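PDB 3LIC: sensor protein from Shewanella oneidensis, which is a putative transmembrane histidine kinase whose extracellular PDC-fold domain probably senses an external signal and relays it into a two-component regulatory pathway. Local coordinates for residues A[209-220]-A[224-235]; A[7-15]-A[240-248]. All coordinates share one frame; numbering follows the deposited sequence.

Overall arrangement
The chain opens with the long helix 2-46, and residues 7-15, near its start, form one side of interaction 2. It then builds the six-stranded antiparallel sheet and enters the five-stranded one. There residues 209-220 lead into helix 218-226 and strand 230-235, and interaction 1 closes this short loop, with three residues between its segments. Strand 241-248 follows as the next strand of the sheet and returns to residues 7-15, so interaction 2 closes a loop of 224 residues in which interaction 1 is nested. The contacts lie about 12 Å apart, centre to centre, joined through the paired strands 230-235 and 241-248: interaction 1 ties helix 218-226 to the sheet, interaction 2 the N-terminal helix.

Interaction 1: A[209-220]-A[224-235]; sequences WLDKQNIKNIAF and LNDGQAGQASFV
Phe220 swings CG away from its backbone N (chi1 -171°), while Phe234 holds its CG between N and the carbonyl carbon (chi1 84°); with these settings the two side chains run side by side, Phe234 CD2 over the rim of one Phe220 face. The ring planes are only 11° from parallel, yet they are slid so far that they barely overlap: the centroids of Phe220 and Phe234 are 4.8 Å apart, with Phe220 CE2 and Phe234 CD2 touching at 3.5 Å. The opposite face of Phe220 receives Leu224 in a CH-pi contact, Leu224 CD1 standing 4.2 Å from the ring centroid. Leucine is long enough to place this methyl between the Phe220 face and the Trp209 ring, and Leu224 CD1 lies 3.8 Å from Trp209 CZ2. Leu210 CD1 completes the apolar cluster, 3.4 Å from Phe234 CD1.

Beside it, Asn217 uses its amide much as a peptide would. Asn217 OD1 accepts from Val235 N at 2.9 Å, in the carbonyl plane and nearly straight (162°), which ties the loop to the strand; Asn217 ND2 reaches weakly to Val235 O at 3.4 Å. A water donates to both Lys216 O and Ser233 O.

Strand 230-235 is the outermost of its sheet on this side, paired with strand 241-248. Helix 218-226 spans several strands, Phe220 packing on Ala244 and Val246 of that neighbour and Leu224 on Leu186 of strand 183-186, which Trp209 also reaches from the preceding loop.

Interaction 2: A[7-15]-A[240-248]; sequences EKRLYENLA and TVYLASVAE
Ser245 OG is gripped by Ser18 OG and probably by Gln231 NE2, and a small hydroxyl suits this buried spot. It stands opposite the backbone N (chi1 179°), which brings Ser245 OG 3.4 Å from Ala15 CA of the helix. Ser245 CB meanwhile rests against Leu14 CB at 3.8 Å.

Leu243 carries the apolar part: its branched end reaches Tyr11 and Leu10 while its CB meets Leu14, so one side chain serves three residues of this helix face. It meets Tyr11 roughly at right angles; Leu243 CD2 lies over one face of the ring and Leu243 CG is 3.6 Å from Tyr11 CZ. Ala244 O comes to the ring edge near its plane, 3.7 Å from Tyr11 CE1. Leu14 CD1 presses on Leu243 CB at 3.7 Å, and Leu10 CB adds a looser contact with Leu243 CD2. Were Tyr11 an alanine, one side of Leu243 would probably be uncovered and a gap opened beside Gln231 and Ser233, which the ring also touches.

The segment axes approach to 7.8 Å and cross at -39°, the helix running obliquely over strand 241-248. Leu10 and Leu14 also meet helix 262-268. A long N-terminal helix laid against a central antiparallel sheet, here of strand order 2-1-5-4-3, is characteristic of the PDC sensor fold.

Interaction 1: A[209-220]-A[224-235]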
loop_
_atom_site.group_PDB
_atom_site.type_symbol
_atom_site.label_atom_id
_atom_site.label_comp_id
_atom_site.label_asym_id
_atom_site.label_seq_id
_atom_site.Cartn_x
_atom_site.Cartn_y
_atom_site.Cartn_z
ATOM N N TRP A 209 12.310 -7.770 -11.311
ATOM C CA TRP A 209 11.235 -8.709 -11.571
ATOM C C TRP A 209 11.003 -8.869 -13.046
ATOM O O TRP A 209 10.405 -9.835 -13.509
ATOM C CB TRP A 209 9.949 -8.278 -10.867
ATOM C CG TRP A 209 9.348 -6.991 -11.363
ATOM C CD1 TRP A 209 9.758 -5.706 -11.068
ATOM C CD2 TRP A 209 8.211 -6.867 -12.235
ATOM N NE1 TRP A 209 8.935 -4.790 -11.710
ATOM C CE2 TRP A 209 7.981 -5.474 -12.425
ATOM C CE3 TRP A 209 7.363 -7.800 -12.867
ATOM C CZ2 TRP A 209 6.955 -4.994 -13.209
ATOM C CZ3 TRP A 209 6.313 -7.313 -13.662
ATOM C CH2 TRP A 209 6.119 -5.913 -13.824
ATOM N N LEU A 210 11.482 -7.905 -13.790
ATOM C CA LEU A 210 11.365 -7.987 -15.231
ATOM C C LEU A 210 12.722 -7.698 -15.823
ATOM O O LEU A 210 13.327 -6.670 -15.541
ATOM C CB LEU A 210 10.363 -6.951 -15.751
ATOM C CG LEU A 210 10.017 -7.088 -17.234
ATOM C CD1 LEU A 210 9.202 -8.412 -17.498
ATOM C CD2 LEU A 210 9.319 -5.806 -17.718
ATOM N N ASP A 211 13.202 -8.606 -16.644
ATOM C CA ASP A 211 14.428 -8.356 -17.354
ATOM C C ASP A 211 14.162 -7.457 -18.590
ATOM O O ASP A 211 13.566 -7.891 -19.587
ATOM C CB ASP A 211 15.078 -9.702 -17.706
ATOM C CG ASP A 211 16.215 -9.552 -18.695
ATOM O OD1 ASP A 211 16.695 -8.395 -18.919
ATOM O OD2 ASP A 211 16.582 -10.595 -19.282
ATOM N N LYS A 212 14.563 -6.191 -18.511
ATOM C CA LYS A 212 14.316 -5.273 -19.625
ATOM C C LYS A 212 15.376 -5.372 -20.720
ATOM O O LYS A 212 15.222 -4.805 -21.794
ATOM C CB LYS A 212 14.220 -3.837 -19.148
ATOM C CG LYS A 212 13.037 -3.584 -18.312
ATOM C CD LYS A 212 13.018 -2.154 -17.926
ATOM C CE LYS A 212 12.612 -2.014 -16.489
ATOM N NZ LYS A 212 12.276 -0.596 -16.258
ATOM N N GLN A 213 16.452 -6.089 -20.433
ATOM C CA GLN A 213 17.486 -6.302 -21.419
ATOM C C GLN A 213 17.054 -7.388 -22.415
ATOM O O GLN A 213 17.837 -7.761 -23.298
ATOM C CB GLN A 213 18.829 -6.677 -20.762
ATOM C CG GLN A 213 19.606 -5.498 -20.130
ATOM C CD GLN A 213 19.621 -4.221 -21.007
ATOM O OE1 GLN A 213 19.995 -4.252 -22.198
ATOM N NE2 GLN A 213 19.230 -3.086 -20.407
ATOM N N ASN A 214 15.818 -7.883 -22.290
ATOM C CA ASN A 214 15.346 -8.975 -23.159
ATOM C C ASN A 214 14.439 -8.463 -24.274
ATOM O O ASN A 214 13.435 -7.806 -24.008
ATOM C CB ASN A 214 14.674 -10.091 -22.354
ATOM C CG ASN A 214 14.062 -11.128 -23.228
ATOM O OD1 ASN A 214 13.821 -10.879 -24.398
ATOM N ND2 ASN A 214 13.781 -12.289 -22.678
ATOM N N ILE A 215 14.824 -8.740 -25.519
ATOM C CA ILE A 215 14.123 -8.175 -26.705
ATOM C C ILE A 215 12.611 -8.309 -26.613
ATOM O O ILE A 215 11.886 -7.412 -26.978
ATOM C CB ILE A 215 14.594 -8.829 -28.046
ATOM C CG1 ILE A 215 15.943 -8.270 -28.434
ATOM C CG2 ILE A 215 13.610 -8.507 -29.177
ATOM C CD1 ILE A 215 15.972 -6.723 -28.353
ATOM N N LYS A 216 12.154 -9.449 -26.118
ATOM C CA LYS A 216 10.742 -9.713 -25.942
ATOM C C LYS A 216 10.035 -8.791 -24.974
ATOM O O LYS A 216 8.830 -8.600 -25.098
ATOM C CB LYS A 216 10.551 -11.166 -25.576
ATOM C CG LYS A 216 11.279 -12.048 -26.570
ATOM C CD LYS A 216 11.090 -13.538 -26.332
ATOM C CE LYS A 216 12.407 -14.135 -25.917
ATOM N NZ LYS A 216 12.329 -15.617 -25.954
ATOM N N ASN A 217 10.759 -8.154 -24.054
ATOM C CA ASN A 217 10.076 -7.341 -23.033
ATOM C C ASN A 217 9.936 -5.892 -23.349
ATOM O O ASN A 217 9.354 -5.136 -22.581
ATOM C CB ASN A 217 10.720 -7.482 -21.668
ATOM C CG ASN A 217 10.630 -8.901 -21.134
ATOM O OD1 ASN A 217 9.816 -9.727 -21.586
ATOM N ND2 ASN A 217 11.500 -9.207 -20.181
ATOM N N ILE A 218 10.460 -5.497 -24.497
ATOM C CA ILE A 218 10.518 -4.085 -24.828
ATOM C C ILE A 218 9.162 -3.428 -24.779
ATOM O O ILE A 218 9.021 -2.383 -24.144
ATOM C CB ILE A 218 11.170 -3.837 -26.202
ATOM C CG1 ILE A 218 12.618 -4.342 -26.165
ATOM C CG2 ILE A 218 11.013 -2.311 -26.622
ATOM C CD1 ILE A 218 13.393 -4.146 -27.491
ATOM N N ALA A 219 8.161 -4.007 -25.459
ATOM C CA ALA A 219 6.846 -3.360 -25.503
ATOM C C ALA A 219 6.214 -3.312 -24.105
ATOM O O ALA A 219 5.540 -2.341 -23.747
ATOM C CB ALA A 219 5.912 -4.044 -26.513
ATOM N N PHE A 220 6.417 -4.361 -23.309
ATOM C CA PHE A 220 5.908 -4.338 -21.941
ATOM C C PHE A 220 6.640 -3.213 -21.180
ATOM O O PHE A 220 6.015 -2.373 -20.534
ATOM C CB PHE A 220 6.074 -5.720 -21.272
ATOM C CG PHE A 220 5.393 -5.837 -19.938
ATOM C CD1 PHE A 220 4.103 -5.396 -19.776
ATOM C CD2 PHE A 220 6.073 -6.379 -18.829
ATOM C CE1 PHE A 220 3.456 -5.479 -18.561
ATOM C CE2 PHE A 220 5.439 -6.474 -17.589
ATOM C CZ PHE A 220 4.108 -6.019 -17.452
ATOM N N LEU A 224 5.072 0.217 -19.364
ATOM C CA LEU A 224 5.324 0.594 -17.964
ATOM C C LEU A 224 5.911 2.002 -17.870
ATOM O O LEU A 224 5.343 2.815 -17.180
ATOM C CB LEU A 224 6.181 -0.470 -17.232
ATOM C CG LEU A 224 5.528 -1.881 -17.073
ATOM C CD1 LEU A 224 6.430 -2.845 -16.350
ATOM C CD2 LEU A 224 4.135 -1.887 -16.397
ATOM N N ASN A 225 7.010 2.293 -18.589
ATOM C CA ASN A 225 7.630 3.665 -18.639
ATOM C C ASN A 225 6.752 4.825 -19.085
ATOM O O ASN A 225 6.863 5.914 -18.590
ATOM C CB ASN A 225 8.852 3.682 -19.548
ATOM C CG ASN A 225 9.908 2.718 -19.094
ATOM O OD1 ASN A 225 10.007 2.410 -17.909
ATOM N ND2 ASN A 225 10.715 2.221 -20.034
ATOM N N ASP A 226 5.900 4.601 -20.056
ATOM C CA ASP A 226 5.007 5.661 -20.501
ATOM C C ASP A 226 3.913 5.919 -19.478
ATOM O O ASP A 226 3.213 6.913 -19.565
ATOM C CB ASP A 226 4.372 5.338 -21.862
ATOM C CG ASP A 226 5.392 5.400 -23.039
ATOM O OD1 ASP A 226 6.580 5.797 -22.867
ATOM O OD2 ASP A 226 4.991 5.024 -24.153
ATOM N N GLY A 227 3.766 5.028 -18.497
ATOM C CA GLY A 227 2.685 5.194 -17.533
ATOM C C GLY A 227 1.319 5.167 -18.208
ATOM O O GLY A 227 0.445 5.955 -17.895
ATOM N N GLN A 228 1.128 4.260 -19.150
ATOM C CA GLN A 228 -0.145 4.149 -19.842
ATOM C C GLN A 228 -0.844 2.820 -19.477
ATOM O O GLN A 228 -0.155 1.835 -19.195
ATOM C CB GLN A 228 0.141 4.186 -21.355
ATOM C CG GLN A 228 0.925 5.446 -21.827
ATOM C CD GLN A 228 0.029 6.512 -22.477
ATOM O OE1 GLN A 228 -0.191 6.475 -23.682
ATOM N NE2 GLN A 228 -0.469 7.464 -21.686
ATOM N N ALA A 229 -2.176 2.792 -19.504
ATOM C CA ALA A 229 -2.953 1.543 -19.552
ATOM C C ALA A 229 -2.631 0.778 -20.869
ATOM O O ALA A 229 -2.424 1.418 -21.905
ATOM C CB ALA A 229 -4.451 1.846 -19.472
ATOM N N GLY A 230 -2.536 -0.548 -20.847
ATOM C CA GLY A 230 -2.316 -1.286 -22.083
ATOM C C GLY A 230 -2.119 -2.784 -21.912
ATOM O O GLY A 230 -2.078 -3.273 -20.773
ATOM N N GLN A 231 -1.942 -3.499 -23.023
ATOM C CA GLN A 231 -1.788 -4.954 -23.017
ATOM C C GLN A 231 -0.430 -5.274 -23.662
ATOM O O GLN A 231 -0.031 -4.600 -24.569
ATOM C CB GLN A 231 -2.910 -5.628 -23.851
ATOM C CG GLN A 231 -4.349 -5.773 -23.181
ATOM C CD GLN A 231 -4.973 -4.438 -22.719
ATOM O OE1 GLN A 231 -5.394 -3.624 -23.544
ATOM N NE2 GLN A 231 -5.029 -4.211 -21.395
ATOM N N ALA A 232 0.248 -6.326 -23.248
ATOM C CA ALA A 232 1.466 -6.706 -23.886
ATOM C C ALA A 232 1.879 -8.025 -23.290
ATOM O O ALA A 232 1.467 -8.347 -22.202
ATOM C CB ALA A 232 2.551 -5.681 -23.638
ATOM N N SER A 233 2.699 -8.796 -23.998
ATOM C CA SER A 233 3.292 -9.929 -23.351
ATOM C C SER A 233 4.710 -9.653 -22.899
ATOM O O SER A 233 5.242 -8.522 -23.032
ATOM C CB SER A 233 3.246 -11.188 -24.212
ATOM O OG SER A 233 3.823 -10.907 -25.436
ATOM N N PHE A 234 5.281 -10.694 -22.294
ATOM C CA PHE A 234 6.608 -10.610 -21.716
ATOM C C PHE A 234 7.043 -11.984 -21.259
ATOM O O PHE A 234 6.194 -12.877 -21.176
ATOM C CB PHE A 234 6.660 -9.567 -20.588
ATOM C CG PHE A 234 6.211 -10.075 -19.279
ATOM C CD1 PHE A 234 7.066 -10.830 -18.488
ATOM C CD2 PHE A 234 4.951 -9.768 -18.800
ATOM C CE1 PHE A 234 6.668 -11.278 -17.254
ATOM C CE2 PHE A 234 4.555 -10.225 -17.582
ATOM C CZ PHE A 234 5.422 -10.982 -16.804
ATOM N N VAL A 235 8.358 -12.156 -21.063
ATOM C CA VAL A 235 8.935 -13.364 -20.424
ATOM C C VAL A 235 9.530 -13.066 -19.022
ATOM O O VAL A 235 10.037 -11.953 -18.751
ATOM C CB VAL A 235 10.026 -14.065 -21.308
ATOM C CG1 VAL A 235 9.551 -14.202 -22.734
ATOM C CG2 VAL A 235 11.331 -13.291 -21.261
HETATM O O HOH W 1 6.824 -6.594 -24.138
#

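Interaction 2: A[7-15]-A[240-248]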
loop_
_atom_site.group_PDB
_atom_site.type_symbol
_atom_site.label_atom_id
_atom_site.label_comp_id
_atom_site.label_asym_id
_atom_site.label_seq_id
_atom_site.Cartn_x
_atom_site.Cartn_y
_atom_site.Cartn_z
ATOM N N GLU A 7 -6.136 -15.065 -29.104
ATOM C CA GLU A 7 -5.343 -14.042 -28.423
ATOM C C GLU A 7 -6.059 -12.698 -28.188
ATOM O O GLU A 7 -5.923 -12.110 -27.132
ATOM C CB GLU A 7 -4.020 -13.766 -29.136
ATOM C CG GLU A 7 -3.173 -12.754 -28.379
ATOM C CD GLU A 7 -1.764 -12.709 -28.926
ATOM O OE1 GLU A 7 -1.590 -12.140 -30.036
ATOM O OE2 GLU A 7 -0.850 -13.286 -28.266
ATOM N N LYS A 8 -6.776 -12.209 -29.190
ATOM C CA LYS A 8 -7.496 -10.995 -29.007
ATOM C C LYS A 8 -8.584 -11.150 -27.889
ATOM O O LYS A 8 -8.819 -10.221 -27.116
ATOM C CB LYS A 8 -8.082 -10.584 -30.318
ATOM C CG LYS A 8 -8.944 -9.383 -30.282
ATOM C CD LYS A 8 -9.841 -9.400 -31.504
ATOM C CE LYS A 8 -11.154 -8.601 -31.247
ATOM N NZ LYS A 8 -11.110 -7.314 -31.996
ATOM N N ARG A 9 -9.211 -12.323 -27.786
ATOM C CA ARG A 9 -10.206 -12.568 -26.738
ATOM C C ARG A 9 -9.507 -12.641 -25.381
ATOM O O ARG A 9 -10.044 -12.144 -24.408
ATOM C CB ARG A 9 -10.950 -13.895 -26.979
ATOM C CG ARG A 9 -12.236 -14.130 -26.178
ATOM C CD ARG A 9 -12.985 -15.371 -26.800
ATOM N NE ARG A 9 -12.556 -15.566 -28.197
ATOM C CZ ARG A 9 -12.413 -16.748 -28.785
ATOM N NH1 ARG A 9 -12.699 -17.842 -28.116
ATOM N NH2 ARG A 9 -11.990 -16.843 -30.050
ATOM N N LEU A 10 -8.353 -13.304 -25.307
ATOM C CA LEU A 10 -7.593 -13.378 -24.078
ATOM C C LEU A 10 -7.249 -11.990 -23.543
ATOM O O LEU A 10 -7.341 -11.746 -22.323
ATOM C CB LEU A 10 -6.298 -14.215 -24.215
ATOM C CG LEU A 10 -6.544 -15.709 -24.482
ATOM C CD1 LEU A 10 -5.234 -16.479 -24.758
ATOM C CD2 LEU A 10 -7.394 -16.370 -23.315
ATOM N N TYR A 11 -6.827 -11.089 -24.431
ATOM C CA TYR A 11 -6.456 -9.737 -23.998
ATOM C C TYR A 11 -7.679 -8.939 -23.529
ATOM O O TYR A 11 -7.566 -8.054 -22.639
ATOM C CB TYR A 11 -5.729 -8.965 -25.095
ATOM C CG TYR A 11 -4.230 -9.206 -25.097
ATOM C CD1 TYR A 11 -3.471 -9.072 -23.913
ATOM C CD2 TYR A 11 -3.562 -9.572 -26.282
ATOM C CE1 TYR A 11 -2.109 -9.311 -23.927
ATOM C CE2 TYR A 11 -2.185 -9.785 -26.302
ATOM C CZ TYR A 11 -1.470 -9.654 -25.133
ATOM O OH TYR A 11 -0.129 -9.846 -25.157
ATOM N N GLU A 12 -8.828 -9.199 -24.148
ATOM C CA GLU A 12 -10.017 -8.428 -23.775
ATOM C C GLU A 12 -10.411 -8.822 -22.358
ATOM O O GLU A 12 -10.764 -7.991 -21.582
ATOM C CB GLU A 12 -11.155 -8.649 -24.777
ATOM C CG GLU A 12 -10.716 -8.252 -26.190
ATOM C CD GLU A 12 -11.819 -8.390 -27.232
ATOM O OE1 GLU A 12 -12.708 -9.276 -27.055
ATOM O OE2 GLU A 12 -11.767 -7.621 -28.224
ATOM N N ASN A 13 -10.282 -10.102 -22.029
ATOM C CA ASN A 13 -10.653 -10.602 -20.725
ATOM C C ASN A 13 -9.659 -10.087 -19.699
ATOM O O ASN A 13 -10.053 -9.650 -18.643
ATOM C CB ASN A 13 -10.667 -12.122 -20.692
ATOM C CG ASN A 13 -11.773 -12.720 -21.550
ATOM O OD1 ASN A 13 -12.672 -12.023 -22.004
ATOM N ND2 ASN A 13 -11.688 -14.025 -21.797
ATOM N N LEU A 14 -8.373 -10.130 -20.033
ATOM C CA LEU A 14 -7.341 -9.602 -19.137
ATOM C C LEU A 14 -7.585 -8.120 -18.909
ATOM O O LEU A 14 -7.362 -7.671 -17.782
ATOM C CB LEU A 14 -5.897 -9.850 -19.630
ATOM C CG LEU A 14 -5.358 -11.273 -19.492
ATOM C CD1 LEU A 14 -4.088 -11.433 -20.337
ATOM C CD2 LEU A 14 -5.077 -11.770 -18.028
ATOM N N ALA A 15 -8.039 -7.384 -19.944
ATOM C CA ALA A 15 -8.274 -5.920 -19.814
ATOM C C ALA A 15 -9.410 -5.693 -18.837
ATOM O O ALA A 15 -9.403 -4.709 -18.087
ATOM C CB ALA A 15 -8.642 -5.254 -21.151
ATOM N N THR A 240 9.258 -18.186 -19.112
ATOM C CA THR A 240 7.822 -18.359 -19.336
ATOM C C THR A 240 7.218 -17.070 -19.941
ATOM O O THR A 240 7.452 -15.964 -19.428
ATOM C CB THR A 240 7.095 -18.715 -18.025
ATOM O OG1 THR A 240 7.791 -19.789 -17.389
ATOM C CG2 THR A 240 5.599 -19.094 -18.278
ATOM N N VAL A 241 6.461 -17.216 -21.031
ATOM C CA VAL A 241 5.744 -16.081 -21.649
ATOM C C VAL A 241 4.392 -15.819 -20.969
ATOM O O VAL A 241 3.596 -16.758 -20.788
ATOM C CB VAL A 241 5.467 -16.362 -23.162
ATOM C CG1 VAL A 241 4.996 -15.087 -23.886
ATOM C CG2 VAL A 241 6.731 -16.866 -23.807
ATOM N N TYR A 242 4.138 -14.563 -20.608
ATOM C CA TYR A 242 2.863 -14.143 -20.032
ATOM C C TYR A 242 2.157 -13.228 -21.010
ATOM O O TYR A 242 2.808 -12.475 -21.715
ATOM C CB TYR A 242 3.095 -13.353 -18.742
ATOM C CG TYR A 242 3.606 -14.187 -17.611
ATOM C CD1 TYR A 242 2.756 -14.609 -16.589
ATOM C CD2 TYR A 242 4.927 -14.545 -17.554
ATOM C CE1 TYR A 242 3.225 -15.394 -15.540
ATOM C CE2 TYR A 242 5.398 -15.306 -16.549
ATOM C CZ TYR A 242 4.556 -15.730 -15.538
ATOM O OH TYR A 242 5.081 -16.484 -14.523
ATOM N N LEU A 243 0.832 -13.243 -21.002
ATOM C CA LEU A 243 0.071 -12.141 -21.526
ATOM C C LEU A 243 -0.323 -11.267 -20.326
ATOM O O LEU A 243 -0.672 -11.797 -19.257
ATOM C CB LEU A 243 -1.169 -12.679 -22.289
ATOM C CG LEU A 243 -1.021 -12.952 -23.810
ATOM C CD1 LEU A 243 0.238 -13.671 -24.188
ATOM C CD2 LEU A 243 -2.258 -13.677 -24.322
ATOM N N ALA A 244 -0.240 -9.944 -20.473
ATOM C CA ALA A 244 -0.403 -9.020 -19.318
ATOM C C ALA A 244 -1.253 -7.844 -19.720
ATOM O O ALA A 244 -1.283 -7.435 -20.902
ATOM C CB ALA A 244 0.919 -8.526 -18.840
ATOM N N SER A 245 -1.958 -7.308 -18.747
ATOM C CA SER A 245 -2.755 -6.146 -18.964
ATOM C C SER A 245 -2.503 -5.208 -17.813
ATOM O O SER A 245 -2.575 -5.615 -16.655
ATOM C CB SER A 245 -4.224 -6.531 -19.028
ATOM O OG SER A 245 -5.016 -5.407 -19.224
ATOM N N VAL A 246 -2.241 -3.943 -18.141
ATOM C CA VAL A 246 -1.872 -2.912 -17.200
ATOM C C VAL A 246 -3.045 -1.973 -17.151
ATOM O O VAL A 246 -3.523 -1.554 -18.186
ATOM C CB VAL A 246 -0.676 -2.097 -17.756
ATOM C CG1 VAL A 246 -0.321 -0.864 -16.853
ATOM C CG2 VAL A 246 0.523 -2.994 -18.006
ATOM N N ALA A 247 -3.505 -1.614 -15.947
ATOM C CA ALA A 247 -4.555 -0.617 -15.802
ATOM C C ALA A 247 -4.050 0.416 -14.819
ATOM O O ALA A 247 -3.317 0.101 -13.879
ATOM C CB ALA A 247 -5.820 -1.233 -15.293
ATOM N N GLU A 248 -4.463 1.655 -15.040
ATOM C CA GLU A 248 -4.074 2.737 -14.171
ATOM C C GLU A 248 -5.078 2.999 -13.012
ATOM O O GLU A 248 -6.301 2.849 -13.153
ATOM C CB GLU A 248 -3.865 3.983 -15.006
ATOM C CG GLU A 248 -3.373 5.118 -14.173
ATOM C CD GLU A 248 -2.587 6.109 -14.983
ATOM O OE1 GLU A 248 -1.353 5.928 -15.076
ATOM O OE2 GLU A 248 -3.215 7.048 -15.526
#